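Local structure of allergen Bos d 2 (Bos taurus, 4WFV) at residues Y56-G61 with T151-P156. The protein is a secreted lipocalin and a major allergen of cow dander that probably carries pheromones or other small odorant molecules. Residues are numbered along the deposited sequence; the frame is centred on the assembly and turned at random.
Sequences YLKDQG and TDNCPP
Tyr56 lays one face of its ring over Cys154 and Pro155, while two residues along the strand Lys58 reaches past the same cysteine to bond with Asn153 and the carbonyl of Thr151, just before it in the chain. On the ring, Cys154 CB stands 3.9 Å from the centroid of Tyr56, over the face but offset toward the rim, and Pro155 CD joins it at 4.1 Å from that centroid; both are CH-pi contacts. Pro155 runs roughly at right angles to the tyrosine side chain, and its CB comes within 3.5 Å of Tyr56 OH. A flat, electron-rich ring suits these C-H groups, and the rigid proline, whose CD is bonded to its own N, presents a methylene there without needing a long side chain. Cys154 SG lies obliquely to the ring, 4.7 Å from the centroid of Tyr56, a sulfur-aromatic contact.

Lys58 sets out with CG anti to its carbonyl carbon and runs extended from there, which carries the ammonium far enough to reach two oxygens. NZ of Lys58 gives hydrogen bonds to Asn153 OD1 at 2.8 Å and to Thr151 O at 3.0 Å. The first arrives from above the amide plane, 40° out of it; the second is nearly in line with the carbonyl, at 168°. Asn153, with CG between backbone N and carbonyl carbon (chi1 62°), suits its place because its short neutral amide brings a second acceptor beside the Thr151 carbonyl. Asp152 OD1 accepts from Cys154 N, an Asx turn that bends the chain here, and its OD2 forms a salt bridge with Arg40. Tyr56 and Lys58 flank the disulfide from Cys154 to Cys63 on the neighbouring strand 62-74, a link of the kind that in many lipocalins ties the C-terminal tail to the outside of the beta-barrel.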
ATOM      1  N   TYR A  56      -2.225 -10.752  -2.326  1.00  8.06           N
ATOM      2  CA  TYR A  56      -2.199 -11.448  -3.612  1.00  8.61           C
ATOM      3  C   TYR A  56      -1.522 -10.631  -4.699  1.00 11.35           C
ATOM      4  O   TYR A  56      -1.654  -9.406  -4.761  1.00  9.13           O
ATOM      5  CB  TYR A  56      -3.610 -11.809  -4.089  1.00  9.49           C
ATOM      6  CG  TYR A  56      -4.232 -12.977  -3.372  1.00  9.28           C
ATOM      7  CD1 TYR A  56      -3.906 -14.283  -3.722  1.00  9.89           C
ATOM      8  CD2 TYR A  56      -5.145 -12.778  -2.341  1.00 10.17           C
ATOM      9  CE1 TYR A  56      -4.477 -15.350  -3.077  1.00 11.65           C
ATOM     10  CE2 TYR A  56      -5.715 -13.839  -1.686  1.00  9.51           C
ATOM     11  CZ  TYR A  56      -5.377 -15.123  -2.061  1.00  9.41           C
ATOM     12  OH  TYR A  56      -5.955 -16.175  -1.392  1.00 13.84           O
ATOM     13  N   LEU A  57      -0.792 -11.335  -5.556  1.00 11.07           N
ATOM     14  CA  LEU A  57      -0.262 -10.787  -6.793  1.00 11.27           C
ATOM     15  C   LEU A  57      -0.862 -11.654  -7.888  1.00 14.00           C
ATOM     16  O   LEU A  57      -0.897 -12.876  -7.747  1.00 18.32           O
ATOM     17  CB  LEU A  57       1.262 -10.902  -6.795  1.00 14.27           C
ATOM     18  CG  LEU A  57       2.050 -10.454  -8.021  1.00 17.21           C
ATOM     19  CD1 LEU A  57       2.037  -8.931  -8.148  1.00 16.26           C
ATOM     20  CD2 LEU A  57       3.476 -10.977  -7.916  1.00 17.45           C
ATOM     21  N   LYS A  58      -1.363 -11.045  -8.957  1.00 13.76           N
ATOM     22  CA  LYS A  58      -1.840 -11.836 -10.094  1.00 17.34           C
ATOM     23  C   LYS A  58      -0.752 -12.060 -11.130  1.00 21.04           C
ATOM     24  O   LYS A  58      -0.081 -11.121 -11.550  1.00 21.39           O
ATOM     25  CB  LYS A  58      -3.030 -11.172 -10.777  1.00 16.40           C
ATOM     26  CG  LYS A  58      -4.312 -11.171  -9.988  1.00 18.32           C
ATOM     27  CD  LYS A  58      -5.444 -10.759 -10.912  1.00 21.25           C
ATOM     28  CE  LYS A  58      -6.605 -10.173 -10.157  1.00 17.62           C
ATOM     29  NZ  LYS A  58      -7.657  -9.707 -11.104  1.00 20.17           N
ATOM     30  N   ASP A  59      -0.601 -13.309 -11.555  1.00 19.94           N
ATOM     31  CA  ASP A  59       0.310 -13.635 -12.644  1.00 30.89           C
ATOM     32  C   ASP A  59      -0.474 -14.258 -13.797  1.00 29.14           C
ATOM     33  O   ASP A  59      -0.926 -15.398 -13.704  1.00 28.60           O
ATOM     34  CB  ASP A  59       1.405 -14.582 -12.154  1.00 30.55           C
ATOM     35  CG  ASP A  59       2.477 -14.828 -13.199  1.00 39.36           C
ATOM     36  OD1 ASP A  59       2.129 -15.158 -14.352  1.00 41.71           O
ATOM     37  OD2 ASP A  59       3.673 -14.683 -12.868  1.00 48.43           O
ATOM     38  N   GLN A  60      -0.638 -13.493 -14.875  1.00 30.63           N
ATOM     39  CA  GLN A  60      -1.388 -13.939 -16.048  1.00 33.48           C
ATOM     40  C   GLN A  60      -2.806 -14.372 -15.683  1.00 33.16           C
ATOM     41  O   GLN A  60      -3.328 -15.342 -16.232  1.00 37.70           O
ATOM     42  CB  GLN A  60      -0.654 -15.079 -16.766  1.00 35.73           C
ATOM     43  CG  GLN A  60       0.713 -14.702 -17.330  1.00 37.69           C
ATOM     44  CD  GLN A  60       0.629 -13.847 -18.586  1.00 39.29           C
ATOM     45  OE1 GLN A  60      -0.436 -13.705 -19.189  1.00 36.81           O
ATOM     46  NE2 GLN A  60       1.760 -13.275 -18.987  1.00 39.26           N
ATOM     47  N   GLY A  61      -3.427 -13.650 -14.755  1.00 28.60           N
ATOM     48  CA  GLY A  61      -4.795 -13.938 -14.362  1.00 31.77           C
ATOM     49  C   GLY A  61      -4.938 -14.814 -13.129  1.00 29.15           C
ATOM     50  O   GLY A  61      -6.028 -14.924 -12.568  1.00 38.49           O
ATOM     51  N   THR A 151     -11.128  -4.727  -9.190  1.00  7.68           N
ATOM     52  CA  THR A 151     -10.553  -5.839  -9.953  1.00  8.58           C
ATOM     53  C   THR A 151     -10.009  -6.938  -9.042  1.00  8.26           C
ATOM     54  O   THR A 151      -9.322  -7.857  -9.505  1.00  9.28           O
ATOM     55  CB  THR A 151      -9.428  -5.366 -10.920  1.00 10.05           C
ATOM     56  OG1 THR A 151      -8.293  -4.927 -10.163  1.00 10.50           O
ATOM     57  CG2 THR A 151      -9.923  -4.229 -11.822  1.00 11.96           C
ATOM     58  N   ASP A 152     -10.330  -6.858  -7.748  1.00  7.53           N
ATOM     59  CA  ASP A 152      -9.830  -7.837  -6.787  1.00  6.20           C
ATOM     60  C   ASP A 152     -10.759  -9.034  -6.697  1.00  8.47           C
ATOM     61  O   ASP A 152     -11.631  -9.113  -5.819  1.00  7.85           O
ATOM     62  CB  ASP A 152      -9.658  -7.204  -5.408  1.00  6.87           C
ATOM     63  CG  ASP A 152      -8.932  -8.116  -4.432  1.00  7.01           C
ATOM     64  OD1 ASP A 152      -8.761  -9.316  -4.749  1.00  7.84           O
ATOM     65  OD2 ASP A 152      -8.555  -7.641  -3.344  1.00  8.65           O
ATOM     66  N   ASN A 153     -10.554  -9.959  -7.627  1.00  9.37           N
ATOM     67  CA  ASN A 153     -11.332 -11.180  -7.691  1.00  9.60           C
ATOM     68  C   ASN A 153     -10.534 -12.334  -7.128  1.00 12.04           C
ATOM     69  O   ASN A 153     -10.813 -13.494  -7.427  1.00 10.89           O
ATOM     70  CB  ASN A 153     -11.787 -11.462  -9.132  1.00 10.56           C
ATOM     71  CG  ASN A 153     -10.629 -11.676 -10.088  1.00 12.65           C
ATOM     72  OD1 ASN A 153      -9.476 -11.394  -9.775  1.00 12.20           O
ATOM     73  ND2 ASN A 153     -10.941 -12.190 -11.269  1.00 19.37           N
ATOM     74  N   CYS A 154      -9.530 -12.025  -6.312  1.00  9.24           N
ATOM     75  CA  CYS A 154      -8.805 -13.075  -5.596  1.00  9.54           C
ATOM     76  C   CYS A 154      -9.573 -13.506  -4.350  1.00 10.35           C
ATOM     77  O   CYS A 154     -10.433 -12.778  -3.872  1.00  9.59           O
ATOM     78  CB  CYS A 154      -7.398 -12.607  -5.227  1.00  7.72           C
ATOM     79  SG  CYS A 154      -6.378 -12.168  -6.684  1.00 16.98           S
ATOM     80  N   PRO A 155      -9.266 -14.697  -3.822  1.00  9.33           N
ATOM     81  CA  PRO A 155     -10.029 -15.190  -2.673  1.00 10.55           C
ATOM     82  C   PRO A 155      -9.982 -14.200  -1.513  1.00 10.47           C
ATOM     83  O   PRO A 155      -8.943 -13.582  -1.278  1.00 10.74           O
ATOM     84  CB  PRO A 155      -9.307 -16.501  -2.324  1.00 12.93           C
ATOM     85  CG  PRO A 155      -8.726 -16.953  -3.622  1.00 13.28           C
ATOM     86  CD  PRO A 155      -8.270 -15.678  -4.289  1.00 12.42           C
ATOM     87  N   PRO A 156     -11.105 -14.037  -0.794  1.00  9.98           N
ATOM     88  CA  PRO A 156     -11.148 -13.068   0.303  1.00 11.80           C
ATOM     89  C   PRO A 156     -10.311 -13.523   1.502  1.00 17.14           C
ATOM     90  O   PRO A 156      -9.936 -14.692   1.617  1.00 20.49           O
ATOM     91  CB  PRO A 156     -12.639 -13.018   0.660  1.00 13.84           C
ATOM     92  CG  PRO A 156     -13.150 -14.369   0.266  1.00 13.25           C
ATOM     93  CD  PRO A 156     -12.392 -14.734  -0.970  1.00 12.15           C
ATOM     94  OXT PRO A 156      -9.973 -12.723   2.378  1.00 20.62           O
TER